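Local coordinates for protein nitrilotriacetate monooxygenase (Burkholderia pseudomallei, PDB 3SDO) that probably acts as a flavin-dependent monooxygenase of the NtaA/SnaA/DszA family, using molecular oxygen to oxidise an organic substrate, at residues V109-A114 against P203-R208; V160-W165 against Q211-I216; S115-S120 against R207-G212. All blocks are in the same frame, centred on the assembly; numbering follows the deposited sequence.

How the interactions relate
The three contacts join two outer helices of a luciferase-like TIM barrel to the chain that runs up to strand 215-218. Interactions 1 and 3 share helix 106-119, R207 and R208, and both touch the second subunit. Interaction 2 brings in helix 150-165 and shares Q211 and G212 with interaction 3. The three centres are about 8 to 10 Å apart. W165 ties interaction 2 to interaction 1 through its indole N-H, bonded to A110 O. R111 of interaction 1 forms a salt bridge to D61 of the second subunit, a residue predicted to bind FMN. Within its own chain, the I216 side chain of interaction 2 is about 11 Å from that of T98, also predicted.

Interaction 1: residues V109-A114 against P203-R208; sequences VARQFA and PLNIRR
The R111 guanidinium has N205 ND2 over one face, 3.5 Å above the plane and offset toward the rim. Water 1 lies at its edge, in plane. The guanidinium and the N205 amide are turned 65° against each other. R111 belongs to helix 106-119, an outer helix of the TIM barrel, and N205 to the loop that leads to strand 215-218. Water 1 bridges the two side chains. It accepts from R111 NH2 and probably donates to N205 OD1, which also lies 2.9 Å from R111 NE. The main charge partner of R111 is D61 of the second subunit. D61 is predicted to bind FMN, so the contact backs a residue probably near the flavin of the other subunit. A bend in the R111 chain (chi3 69°) brings the guanidinium alongside N205. R111 CG meets L204 CD1 at 3.5 Å.

Closer to the helix backbone the contact is apolar. A110 CB faces the same L204 methyl at 4.0 Å. One turn on, A114 CB touches I206 CG2 at 3.5 Å. The two alanines let the loop lie close to the helix. Water 2 joins the backbones by donating to both A114 O and R207 O. Beyond it, R207 folds back on its own loop: R207 NE donates to R208 O at 2.8 Å, in the carbonyl plane and with an N-H...O angle of 161°.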
ATOM      1  N   VAL A 109      -0.369  -3.843  -9.737  1.00 17.17           N
ATOM      2  CA  VAL A 109      -1.046  -4.711  -8.781  1.00 16.69           C
ATOM      3  C   VAL A 109      -0.211  -5.945  -8.496  1.00 16.87           C
ATOM      4  O   VAL A 109       0.022  -6.309  -7.337  1.00 16.81           O
ATOM      5  CB  VAL A 109      -2.456  -5.103  -9.285  1.00 16.91           C
ATOM      6  CG1 VAL A 109      -3.099  -6.169  -8.352  1.00 14.39           C
ATOM      7  CG2 VAL A 109      -3.340  -3.835  -9.375  1.00 17.60           C
ATOM      8  N   ALA A 110       0.254  -6.583  -9.552  1.00 17.07           N
ATOM      9  CA  ALA A 110       1.071  -7.771  -9.402  1.00 17.40           C
ATOM     10  C   ALA A 110       2.319  -7.505  -8.536  1.00 17.58           C
ATOM     11  O   ALA A 110       2.614  -8.285  -7.606  1.00 18.14           O
ATOM     12  CB  ALA A 110       1.438  -8.331 -10.782  1.00 17.53           C
ATOM     13  N   ARG A 111       3.020  -6.406  -8.809  1.00 17.50           N
ATOM     14  CA  ARG A 111       4.240  -6.064  -8.070  1.00 17.61           C
ATOM     15  C   ARG A 111       3.958  -5.726  -6.625  1.00 16.88           C
ATOM     16  O   ARG A 111       4.675  -6.176  -5.740  1.00 16.48           O
ATOM     17  CB  ARG A 111       4.966  -4.856  -8.689  1.00 18.37           C
ATOM     18  CG  ARG A 111       5.656  -5.092 -10.029  1.00 18.89           C
ATOM     19  CD  ARG A 111       6.511  -3.895 -10.398  1.00 19.95           C
ATOM     20  NE  ARG A 111       7.679  -3.761  -9.530  1.00 18.63           N
ATOM     21  CZ  ARG A 111       8.269  -2.614  -9.204  1.00 19.32           C
ATOM     22  NH1 ARG A 111       7.794  -1.448  -9.623  1.00 17.08           N
ATOM     23  NH2 ARG A 111       9.333  -2.636  -8.420  1.00 18.62           N
ATOM     24  N   GLN A 112       2.918  -4.937  -6.376  1.00 17.26           N
ATOM     25  CA  GLN A 112       2.673  -4.456  -5.031  1.00 17.22           C
ATOM     26  C   GLN A 112       2.207  -5.585  -4.148  1.00 17.02           C
ATOM     27  O   GLN A 112       2.740  -5.751  -3.052  1.00 17.33           O
ATOM     28  CB  GLN A 112       1.712  -3.251  -5.007  1.00 17.52           C
ATOM     29  CG  GLN A 112       2.323  -2.009  -5.626  1.00 18.07           C
ATOM     30  CD  GLN A 112       1.508  -0.754  -5.394  1.00 18.98           C
ATOM     31  OE1 GLN A 112       0.285  -0.779  -5.425  1.00 16.40           O
ATOM     32  NE2 GLN A 112       2.193   0.360  -5.155  1.00 18.18           N
ATOM     33  N   PHE A 113       1.270  -6.403  -4.628  1.00 17.44           N
ATOM     34  CA  PHE A 113       0.875  -7.609  -3.887  1.00 16.80           C
ATOM     35  C   PHE A 113       1.982  -8.684  -3.768  1.00 16.68           C
ATOM     36  O   PHE A 113       2.104  -9.305  -2.707  1.00 17.06           O
ATOM     37  CB  PHE A 113      -0.430  -8.223  -4.431  1.00 16.84           C
ATOM     38  CG  PHE A 113      -1.659  -7.534  -3.937  1.00 18.42           C
ATOM     39  CD1 PHE A 113      -2.097  -7.714  -2.628  1.00 18.49           C
ATOM     40  CD2 PHE A 113      -2.369  -6.683  -4.752  1.00 19.76           C
ATOM     41  CE1 PHE A 113      -3.232  -7.082  -2.171  1.00 15.39           C
ATOM     42  CE2 PHE A 113      -3.499  -6.038  -4.268  1.00 19.96           C
ATOM     43  CZ  PHE A 113      -3.908  -6.246  -2.957  1.00 17.60           C
ATOM     44  N   ALA A 114       2.782  -8.893  -4.819  1.00 16.33           N
ATOM     45  CA  ALA A 114       3.926  -9.850  -4.743  1.00 16.51           C
ATOM     46  C   ALA A 114       4.983  -9.416  -3.711  1.00 15.80           C
ATOM     47  O   ALA A 114       5.573 -10.252  -3.024  1.00 15.51           O
ATOM     48  CB  ALA A 114       4.575 -10.045  -6.095  1.00 16.42           C
ATOM     49  N   PRO A 203       8.386 -10.059 -18.351  1.00 24.07           N
ATOM     50  CA  PRO A 203       8.059 -10.691 -17.102  1.00 23.35           C
ATOM     51  C   PRO A 203       7.949  -9.690 -15.958  1.00 22.40           C
ATOM     52  O   PRO A 203       8.330  -8.522 -16.096  1.00 22.36           O
ATOM     53  CB  PRO A 203       9.262 -11.607 -16.838  1.00 24.36           C
ATOM     54  CG  PRO A 203      10.239 -11.389 -17.959  1.00 24.81           C
ATOM     55  CD  PRO A 203       9.827 -10.141 -18.639  1.00 24.61           C
ATOM     56  N   LEU A 204       7.431 -10.171 -14.838  1.00 21.30           N
ATOM     57  CA  LEU A 204       7.472  -9.432 -13.585  1.00 20.07           C
ATOM     58  C   LEU A 204       8.898  -9.387 -13.040  1.00 20.21           C
ATOM     59  O   LEU A 204       9.697 -10.309 -13.308  1.00 21.09           O
ATOM     60  CB  LEU A 204       6.559 -10.113 -12.571  1.00 19.49           C
ATOM     61  CG  LEU A 204       6.057  -9.244 -11.410  1.00 18.54           C
ATOM     62  CD1 LEU A 204       5.222  -8.037 -11.905  1.00 17.95           C
ATOM     63  CD2 LEU A 204       5.236 -10.068 -10.445  1.00 15.78           C
ATOM     64  N   ASN A 205       9.200  -8.341 -12.254  1.00 19.51           N
ATOM     65  CA  ASN A 205      10.530  -8.151 -11.665  1.00 19.66           C
ATOM     66  C   ASN A 205      10.584  -8.470 -10.166  1.00 19.01           C
ATOM     67  O   ASN A 205      11.369  -7.895  -9.413  1.00 19.22           O
ATOM     68  CB  ASN A 205      11.101  -6.756 -11.974  1.00 20.12           C
ATOM     69  CG  ASN A 205      10.252  -5.629 -11.437  1.00 20.18           C
ATOM     70  OD1 ASN A 205       9.184  -5.853 -10.876  1.00 21.46           O
ATOM     71  ND2 ASN A 205      10.726  -4.402 -11.619  1.00 19.18           N
ATOM     72  N   ILE A 206       9.765  -9.430  -9.750  1.00 18.55           N
ATOM     73  CA  ILE A 206       9.840  -9.967  -8.393  1.00 17.97           C
ATOM     74  C   ILE A 206       9.382 -11.424  -8.417  1.00 18.33           C
ATOM     75  O   ILE A 206       8.528 -11.824  -9.235  1.00 19.07           O
ATOM     76  CB  ILE A 206       9.030  -9.125  -7.406  1.00 17.13           C
ATOM     77  CG1 ILE A 206       9.261  -9.613  -5.974  1.00 18.73           C
ATOM     78  CG2 ILE A 206       7.536  -9.148  -7.787  1.00 15.66           C
ATOM     79  CD1 ILE A 206       8.670  -8.677  -4.902  1.00 16.49           C
ATOM     80  N   ARG A 207       9.980 -12.210  -7.532  1.00 18.29           N
ATOM     81  CA  ARG A 207       9.766 -13.660  -7.487  1.00 18.43           C
ATOM     82  C   ARG A 207       8.465 -14.036  -6.767  1.00 17.43           C
ATOM     83  O   ARG A 207       7.734 -13.160  -6.263  1.00 17.18           O
ATOM     84  CB  ARG A 207      10.950 -14.335  -6.787  1.00 18.36           C
ATOM     85  CG  ARG A 207      11.136 -13.934  -5.314  1.00 18.96           C
ATOM     86  CD  ARG A 207      11.984 -14.950  -4.612  1.00 19.85           C
ATOM     87  NE  ARG A 207      11.279 -16.233  -4.540  1.00 20.37           N
ATOM     88  CZ  ARG A 207      11.857 -17.412  -4.402  1.00 22.74           C
ATOM     89  NH1 ARG A 207      13.183 -17.507  -4.299  1.00 22.65           N
ATOM     90  NH2 ARG A 207      11.100 -18.515  -4.361  1.00 24.00           N
ATOM     91  N   ARG A 208       8.241 -15.346  -6.659  1.00 17.72           N
ATOM     92  CA  ARG A 208       7.059 -15.917  -6.006  1.00 17.73           C
ATOM     93  C   ARG A 208       7.334 -16.090  -4.506  1.00 17.36           C
ATOM     94  O   ARG A 208       8.473 -16.196  -4.116  1.00 18.56           O
ATOM     95  CB  ARG A 208       6.703 -17.253  -6.667  1.00 17.80           C
ATOM     96  CG  ARG A 208       6.486 -17.123  -8.170  1.00 19.15           C
ATOM     97  CD  ARG A 208       6.211 -18.451  -8.889  1.00 20.84           C
ATOM     98  NE  ARG A 208       4.796 -18.774  -8.928  1.00 21.30           N
ATOM     99  CZ  ARG A 208       4.189 -19.744  -8.245  1.00 19.49           C
ATOM    100  NH1 ARG A 208       4.861 -20.511  -7.409  1.00 18.76           N
ATOM    101  NH2 ARG A 208       2.878 -19.908  -8.377  1.00 19.18           N
TER
HETATM  102  O   HOH W   1       9.500  -5.449  -7.958  1.00 13.62           O
HETATM  103  O   HOH W   2       6.180 -12.812  -3.892  1.00  8.97           O

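Interaction 2: residues V160-W165 against Q211-I216; sequences VVQGLW and QGQPVI
P214 presents its CD-CG edge to one face of the W165 indole. Its CD sits 3.5 Å from the centroid of the six-membered ring and 1° off the ring normal, a CH-pi contact. V161 CG1, one helical turn earlier, covers the opposite face, so the ring is sandwiched. At the edge, in plane, I216 CD1 comes to 4.0 Å from W165 CZ3. Q213 OE1 also reaches the rim, 3.7 Å from W165 CE3. The Q213 and Q162 side chains cross at about a right angle, and water 3 links their amides. It accepts from Q162 NE2 and donates to Q213 OE1 and to P214 O. The extended Q213 chain passes the edge of the ring obliquely and carries NE2 to a hydrogen bond with D166 OD1, on the residue after W165. I216 CG1 packs on Q162 NE2 at 3.6 Å.

The indole is positioned from further out by its N-H, which bonds to A110 O. W165 thus touches three elements of the barrel. Helix 150-165 carries it, A114 of helix 106-119 touches it, and W126 of strand 124-129 also packs on it. The neighbouring strand 215-218 pairs parallel to 124-129 and begins just after P214.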
ATOM      1  N   VAL A 160      -4.063 -11.531 -16.069  1.00 21.32           N
ATOM      2  CA  VAL A 160      -2.765 -10.883 -16.265  1.00 20.24           C
ATOM      3  C   VAL A 160      -1.934 -10.905 -14.971  1.00 19.57           C
ATOM      4  O   VAL A 160      -0.767 -11.303 -14.984  1.00 19.19           O
ATOM      5  CB  VAL A 160      -2.922  -9.435 -16.782  1.00 20.44           C
ATOM      6  CG1 VAL A 160      -1.548  -8.709 -16.868  1.00 18.40           C
ATOM      7  CG2 VAL A 160      -3.580  -9.444 -18.174  1.00 21.33           C
ATOM      8  N   VAL A 161      -2.538 -10.501 -13.858  1.00 18.93           N
ATOM      9  CA  VAL A 161      -1.821 -10.504 -12.583  1.00 18.26           C
ATOM     10  C   VAL A 161      -1.264 -11.897 -12.267  1.00 19.09           C
ATOM     11  O   VAL A 161      -0.061 -12.043 -12.020  1.00 19.09           O
ATOM     12  CB  VAL A 161      -2.679  -9.969 -11.444  1.00 17.87           C
ATOM     13  CG1 VAL A 161      -1.968 -10.139 -10.061  1.00 16.62           C
ATOM     14  CG2 VAL A 161      -2.951  -8.512 -11.692  1.00 16.46           C
ATOM     15  N   GLN A 162      -2.119 -12.914 -12.328  1.00 18.81           N
ATOM     16  CA  GLN A 162      -1.704 -14.266 -12.032  1.00 19.54           C
ATOM     17  C   GLN A 162      -0.643 -14.795 -13.012  1.00 20.12           C
ATOM     18  O   GLN A 162       0.284 -15.478 -12.598  1.00 20.49           O
ATOM     19  CB  GLN A 162      -2.926 -15.198 -11.951  1.00 19.68           C
ATOM     20  CG  GLN A 162      -3.749 -14.960 -10.692  1.00 19.70           C
ATOM     21  CD  GLN A 162      -4.919 -15.907 -10.582  1.00 21.29           C
ATOM     22  OE1 GLN A 162      -5.518 -16.258 -11.586  1.00 19.33           O
ATOM     23  NE2 GLN A 162      -5.246 -16.326  -9.367  1.00 16.89           N
ATOM     24  N   GLY A 163      -0.781 -14.487 -14.305  1.00 21.03           N
ATOM     25  CA  GLY A 163       0.264 -14.764 -15.272  1.00 20.84           C
ATOM     26  C   GLY A 163       1.600 -14.134 -14.905  1.00 20.80           C
ATOM     27  O   GLY A 163       2.655 -14.785 -14.962  1.00 20.60           O
ATOM     28  N   LEU A 164       1.570 -12.865 -14.520  1.00 20.82           N
ATOM     29  CA  LEU A 164       2.809 -12.173 -14.085  1.00 20.63           C
ATOM     30  C   LEU A 164       3.427 -12.813 -12.857  1.00 20.54           C
ATOM     31  O   LEU A 164       4.663 -12.896 -12.735  1.00 20.97           O
ATOM     32  CB  LEU A 164       2.545 -10.691 -13.809  1.00 20.00           C
ATOM     33  CG  LEU A 164       2.242  -9.829 -15.029  1.00 19.29           C
ATOM     34  CD1 LEU A 164       1.695  -8.483 -14.579  1.00 19.05           C
ATOM     35  CD2 LEU A 164       3.482  -9.628 -15.900  1.00 19.27           C
ATOM     36  N   TRP A 165       2.576 -13.281 -11.954  1.00 20.59           N
ATOM     37  CA  TRP A 165       3.052 -13.951 -10.739  1.00 20.45           C
ATOM     38  C   TRP A 165       3.754 -15.276 -11.029  1.00 21.06           C
ATOM     39  O   TRP A 165       4.424 -15.802 -10.158  1.00 21.91           O
ATOM     40  CB  TRP A 165       1.916 -14.189  -9.731  1.00 19.81           C
ATOM     41  CG  TRP A 165       1.482 -12.959  -8.985  1.00 19.71           C
ATOM     42  CD1 TRP A 165       2.233 -11.823  -8.741  1.00 18.94           C
ATOM     43  CD2 TRP A 165       0.200 -12.732  -8.364  1.00 18.63           C
ATOM     44  NE1 TRP A 165       1.482 -10.915  -8.018  1.00 19.27           N
ATOM     45  CE2 TRP A 165       0.239 -11.446  -7.776  1.00 17.71           C
ATOM     46  CE3 TRP A 165      -0.975 -13.480  -8.261  1.00 18.58           C
ATOM     47  CZ2 TRP A 165      -0.847 -10.909  -7.088  1.00 19.09           C
ATOM     48  CZ3 TRP A 165      -2.068 -12.940  -7.573  1.00 18.62           C
ATOM     49  CH2 TRP A 165      -1.997 -11.679  -6.992  1.00 18.78           C
ATOM     50  N   GLN A 211       3.960 -18.991  -0.381  1.00 17.50           N
ATOM     51  CA  GLN A 211       2.655 -19.628  -0.675  1.00 17.34           C
ATOM     52  C   GLN A 211       2.349 -19.670  -2.180  1.00 17.69           C
ATOM     53  O   GLN A 211       1.251 -20.059  -2.597  1.00 18.56           O
ATOM     54  CB  GLN A 211       1.528 -18.958   0.091  1.00 16.38           C
ATOM     55  CG  GLN A 211       1.277 -17.502  -0.269  1.00 16.21           C
ATOM     56  CD  GLN A 211       0.054 -16.936   0.405  1.00 15.27           C
ATOM     57  OE1 GLN A 211      -0.742 -17.674   1.016  1.00 16.31           O
ATOM     58  NE2 GLN A 211      -0.123 -15.626   0.290  1.00 10.15           N
ATOM     59  N   GLY A 212       3.334 -19.292  -2.986  1.00 17.92           N
ATOM     60  CA  GLY A 212       3.246 -19.374  -4.458  1.00 18.19           C
ATOM     61  C   GLY A 212       2.762 -18.074  -5.062  1.00 18.14           C
ATOM     62  O   GLY A 212       3.503 -17.384  -5.779  1.00 18.97           O
ATOM     63  N   GLN A 213       1.507 -17.759  -4.765  1.00 17.65           N
ATOM     64  CA  GLN A 213       0.882 -16.511  -5.130  1.00 17.26           C
ATOM     65  C   GLN A 213      -0.049 -16.072  -4.006  1.00 17.19           C
ATOM     66  O   GLN A 213      -0.530 -16.907  -3.212  1.00 16.76           O
ATOM     67  CB  GLN A 213      -0.007 -16.685  -6.360  1.00 17.62           C
ATOM     68  CG  GLN A 213       0.661 -17.227  -7.600  1.00 18.90           C
ATOM     69  CD  GLN A 213      -0.300 -17.238  -8.788  1.00 20.86           C
ATOM     70  OE1 GLN A 213      -1.523 -17.077  -8.628  1.00 19.50           O
ATOM     71  NE2 GLN A 213       0.248 -17.411  -9.979  1.00 21.18           N
ATOM     72  N   PRO A 214      -0.368 -14.771  -3.969  1.00 16.23           N
ATOM     73  CA  PRO A 214      -1.329 -14.311  -2.995  1.00 16.38           C
ATOM     74  C   PRO A 214      -2.707 -14.946  -3.202  1.00 16.48           C
ATOM     75  O   PRO A 214      -3.056 -15.322  -4.327  1.00 16.41           O
ATOM     76  CB  PRO A 214      -1.386 -12.800  -3.238  1.00 16.43           C
ATOM     77  CG  PRO A 214      -0.143 -12.454  -3.930  1.00 16.16           C
ATOM     78  CD  PRO A 214       0.276 -13.654  -4.695  1.00 16.92           C
ATOM     79  N   VAL A 215      -3.449 -15.093  -2.111  1.00 16.03           N
ATOM     80  CA  VAL A 215      -4.792 -15.683  -2.128  1.00 16.26           C
ATOM     81  C   VAL A 215      -5.831 -14.685  -2.707  1.00 17.27           C
ATOM     82  O   VAL A 215      -5.825 -13.467  -2.377  1.00 17.07           O
ATOM     83  CB  VAL A 215      -5.194 -16.129  -0.718  1.00 15.94           C
ATOM     84  CG1 VAL A 215      -6.571 -16.819  -0.711  1.00 15.00           C
ATOM     85  CG2 VAL A 215      -4.118 -17.077  -0.148  1.00 16.58           C
ATOM     86  N   ILE A 216      -6.693 -15.181  -3.590  1.00 16.78           N
ATOM     87  CA  ILE A 216      -7.701 -14.326  -4.206  1.00 17.00           C
ATOM     88  C   ILE A 216      -9.016 -14.418  -3.438  1.00 17.49           C
ATOM     89  O   ILE A 216      -9.600 -15.511  -3.290  1.00 17.56           O
ATOM     90  CB  ILE A 216      -7.955 -14.694  -5.688  1.00 17.62           C
ATOM     91  CG1 ILE A 216      -6.663 -14.646  -6.492  1.00 17.99           C
ATOM     92  CG2 ILE A 216      -9.015 -13.762  -6.327  1.00 16.36           C
ATOM     93  CD1 ILE A 216      -5.854 -13.360  -6.369  1.00 17.39           C
TER
HETATM   94  O   HOH W   3      -3.458 -16.025  -7.003  1.00 10.27           O
HETATM   95  O   HOH W   4       3.698 -14.785  -6.943  1.00 11.74           O

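Interaction 3: residues S115-S120 against R207-G212; sequences SLDLIS and RRSPQG
A type I beta turn, S209 to G212, lies against the last turn of helix 106-119. It overlaps an ST turn, in which S209 OG accepts from Q211 N at 3.1 Å. These turns lie in the loop just before strand 215-218 of the TIM barrel. D117 reaches from the helix into them and uses both carboxylate oxygens. OD1 receives the amide of Q211, with NE2 2.8 Å away. The donor comes from the syn side, 20° out of the carboxylate plane, and the N-H...O angle of 140° is far from straight. OD2 takes the hydroxyl proton of S209 OG; the O...O distance of 2.5 Å is very short, and its exact value is doubtful. S209 OG therefore donates to D117 while accepting within its own turn, a placement given by chi1 75°, which sets OG between the backbone N and the carbonyl carbon.

D117 OD1 also accepts from A124 N, at the start of strand 124-129, while Q211 is itself held by A124 O and R432 N and so gives D117 second-shell support. The buried carboxylate thus links helix, turn and strand, and its donors probably favour the charged form.

L118, the next residue, makes the apolar half. Its CD1 lies 3.9 Å from R207 CG and 3.7 Å from R208 O. The L118 and R207 side chains cross at about a right angle. F77 of the second subunit packs on L118. R208 points away from the helix, with salt bridges to D166 and D170 and a hydrogen bond to K440 O. There G212 O stands over the centre of the R208 guanidinium, 3.5 Å above its plane.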
ATOM      1  N   SER A 115       5.170  -8.107  -3.583  1.00 15.62           N
ATOM      2  CA  SER A 115       6.155  -7.547  -2.668  1.00 16.09           C
ATOM      3  C   SER A 115       5.647  -7.682  -1.232  1.00 15.59           C
ATOM      4  O   SER A 115       6.390  -8.102  -0.343  1.00 15.48           O
ATOM      5  CB  SER A 115       6.488  -6.098  -3.074  1.00 15.96           C
ATOM      6  OG  SER A 115       7.458  -5.475  -2.249  1.00 16.43           O
ATOM      7  N   LEU A 116       4.380  -7.345  -1.001  1.00 15.84           N
ATOM      8  CA  LEU A 116       3.758  -7.618   0.301  1.00 15.41           C
ATOM      9  C   LEU A 116       3.876  -9.106   0.660  1.00 15.28           C
ATOM     10  O   LEU A 116       4.246  -9.458   1.793  1.00 15.71           O
ATOM     11  CB  LEU A 116       2.288  -7.164   0.307  1.00 15.31           C
ATOM     12  CG  LEU A 116       1.387  -7.572   1.480  1.00 15.24           C
ATOM     13  CD1 LEU A 116       1.875  -6.878   2.787  1.00 12.46           C
ATOM     14  CD2 LEU A 116      -0.102  -7.258   1.169  1.00 15.40           C
ATOM     15  N   ASP A 117       3.612  -9.973  -0.307  1.00 14.93           N
ATOM     16  CA  ASP A 117       3.667 -11.423  -0.094  1.00 15.59           C
ATOM     17  C   ASP A 117       5.065 -11.878   0.267  1.00 15.91           C
ATOM     18  O   ASP A 117       5.217 -12.729   1.155  1.00 15.85           O
ATOM     19  CB  ASP A 117       3.172 -12.191  -1.340  1.00 16.24           C
ATOM     20  CG  ASP A 117       2.457 -13.522  -1.012  1.00 17.11           C
ATOM     21  OD1 ASP A 117       1.975 -13.734   0.115  1.00 17.05           O
ATOM     22  OD2 ASP A 117       2.362 -14.348  -1.932  1.00 17.44           O
ATOM     23  N   LEU A 118       6.094 -11.334  -0.408  1.00 15.48           N
ATOM     24  CA  LEU A 118       7.469 -11.744  -0.135  1.00 16.07           C
ATOM     25  C   LEU A 118       7.951 -11.204   1.233  1.00 15.79           C
ATOM     26  O   LEU A 118       8.563 -11.917   2.019  1.00 15.89           O
ATOM     27  CB  LEU A 118       8.388 -11.285  -1.248  1.00 16.39           C
ATOM     28  CG  LEU A 118       9.723 -12.000  -1.377  1.00 19.33           C
ATOM     29  CD1 LEU A 118       9.522 -13.486  -1.755  1.00 21.43           C
ATOM     30  CD2 LEU A 118      10.593 -11.295  -2.419  1.00 16.76           C
ATOM     31  N   ILE A 119       7.643  -9.942   1.517  1.00 15.49           N
ATOM     32  CA  ILE A 119       8.041  -9.326   2.782  1.00 15.75           C
ATOM     33  C   ILE A 119       7.418 -10.065   3.965  1.00 15.64           C
ATOM     34  O   ILE A 119       8.075 -10.260   5.002  1.00 15.48           O
ATOM     35  CB  ILE A 119       7.641  -7.832   2.834  1.00 15.02           C
ATOM     36  CG1 ILE A 119       8.514  -7.032   1.866  1.00 15.69           C
ATOM     37  CG2 ILE A 119       7.775  -7.297   4.302  1.00 16.26           C
ATOM     38  CD1 ILE A 119       7.981  -5.612   1.501  1.00 14.48           C
ATOM     39  N   SER A 120       6.162 -10.484   3.785  1.00 15.42           N
ATOM     40  CA  SER A 120       5.375 -11.113   4.823  1.00 15.91           C
ATOM     41  C   SER A 120       5.596 -12.625   4.935  1.00 16.49           C
ATOM     42  O   SER A 120       5.019 -13.253   5.794  1.00 16.53           O
ATOM     43  CB  SER A 120       3.862 -10.853   4.592  1.00 16.00           C
ATOM     44  OG  SER A 120       3.350 -11.558   3.457  1.00 15.28           O
ATOM     45  N   ARG A 207       9.980 -12.210  -7.532  1.00 18.29           N
ATOM     46  CA  ARG A 207       9.766 -13.660  -7.487  1.00 18.43           C
ATOM     47  C   ARG A 207       8.465 -14.036  -6.767  1.00 17.43           C
ATOM     48  O   ARG A 207       7.734 -13.160  -6.263  1.00 17.18           O
ATOM     49  CB  ARG A 207      10.950 -14.335  -6.787  1.00 18.36           C
ATOM     50  CG  ARG A 207      11.136 -13.934  -5.314  1.00 18.96           C
ATOM     51  CD  ARG A 207      11.984 -14.950  -4.612  1.00 19.85           C
ATOM     52  NE  ARG A 207      11.279 -16.233  -4.540  1.00 20.37           N
ATOM     53  CZ  ARG A 207      11.857 -17.412  -4.402  1.00 22.74           C
ATOM     54  NH1 ARG A 207      13.183 -17.507  -4.299  1.00 22.65           N
ATOM     55  NH2 ARG A 207      11.100 -18.515  -4.361  1.00 24.00           N
ATOM     56  N   ARG A 208       8.241 -15.346  -6.659  1.00 17.72           N
ATOM     57  CA  ARG A 208       7.059 -15.917  -6.006  1.00 17.73           C
ATOM     58  C   ARG A 208       7.334 -16.090  -4.506  1.00 17.36           C
ATOM     59  O   ARG A 208       8.473 -16.196  -4.116  1.00 18.56           O
ATOM     60  CB  ARG A 208       6.703 -17.253  -6.667  1.00 17.80           C
ATOM     61  CG  ARG A 208       6.486 -17.123  -8.170  1.00 19.15           C
ATOM     62  CD  ARG A 208       6.211 -18.451  -8.889  1.00 20.84           C
ATOM     63  NE  ARG A 208       4.796 -18.774  -8.928  1.00 21.30           N
ATOM     64  CZ  ARG A 208       4.189 -19.744  -8.245  1.00 19.49           C
ATOM     65  NH1 ARG A 208       4.861 -20.511  -7.409  1.00 18.76           N
ATOM     66  NH2 ARG A 208       2.878 -19.908  -8.377  1.00 19.18           N
ATOM     67  N   SER A 209       6.282 -16.103  -3.687  1.00 16.54           N
ATOM     68  CA  SER A 209       6.375 -16.180  -2.224  1.00 16.73           C
ATOM     69  C   SER A 209       6.386 -17.610  -1.700  1.00 17.00           C
ATOM     70  O   SER A 209       6.271 -18.565  -2.471  1.00 17.27           O
ATOM     71  CB  SER A 209       5.179 -15.446  -1.594  1.00 16.25           C
ATOM     72  OG  SER A 209       3.976 -16.212  -1.711  1.00 17.13           O
ATOM     73  N   PRO A 210       6.498 -17.772  -0.377  1.00 17.60           N
ATOM     74  CA  PRO A 210       6.389 -19.119   0.143  1.00 18.16           C
ATOM     75  C   PRO A 210       4.989 -19.743   0.032  1.00 18.36           C
ATOM     76  O   PRO A 210       4.856 -20.928   0.294  1.00 18.97           O
ATOM     77  CB  PRO A 210       6.802 -18.954   1.608  1.00 18.74           C
ATOM     78  CG  PRO A 210       7.741 -17.769   1.585  1.00 17.36           C
ATOM     79  CD  PRO A 210       7.071 -16.847   0.631  1.00 17.34           C
ATOM     80  N   GLN A 211       3.960 -18.991  -0.381  1.00 17.50           N
ATOM     81  CA  GLN A 211       2.655 -19.628  -0.675  1.00 17.34           C
ATOM     82  C   GLN A 211       2.349 -19.670  -2.180  1.00 17.69           C
ATOM     83  O   GLN A 211       1.251 -20.059  -2.597  1.00 18.56           O
ATOM     84  CB  GLN A 211       1.528 -18.958   0.091  1.00 16.38           C
ATOM     85  CG  GLN A 211       1.277 -17.502  -0.269  1.00 16.21           C
ATOM     86  CD  GLN A 211       0.054 -16.936   0.405  1.00 15.27           C
ATOM     87  OE1 GLN A 211      -0.742 -17.674   1.016  1.00 16.31           O
ATOM     88  NE2 GLN A 211      -0.123 -15.626   0.290  1.00 10.15           N
ATOM     89  N   GLY A 212       3.334 -19.292  -2.986  1.00 17.92           N
ATOM     90  CA  GLY A 212       3.246 -19.374  -4.458  1.00 18.19           C
ATOM     91  C   GLY A 212       2.762 -18.074  -5.062  1.00 18.14           C
ATOM     92  O   GLY A 212       3.503 -17.384  -5.779  1.00 18.97           O
TER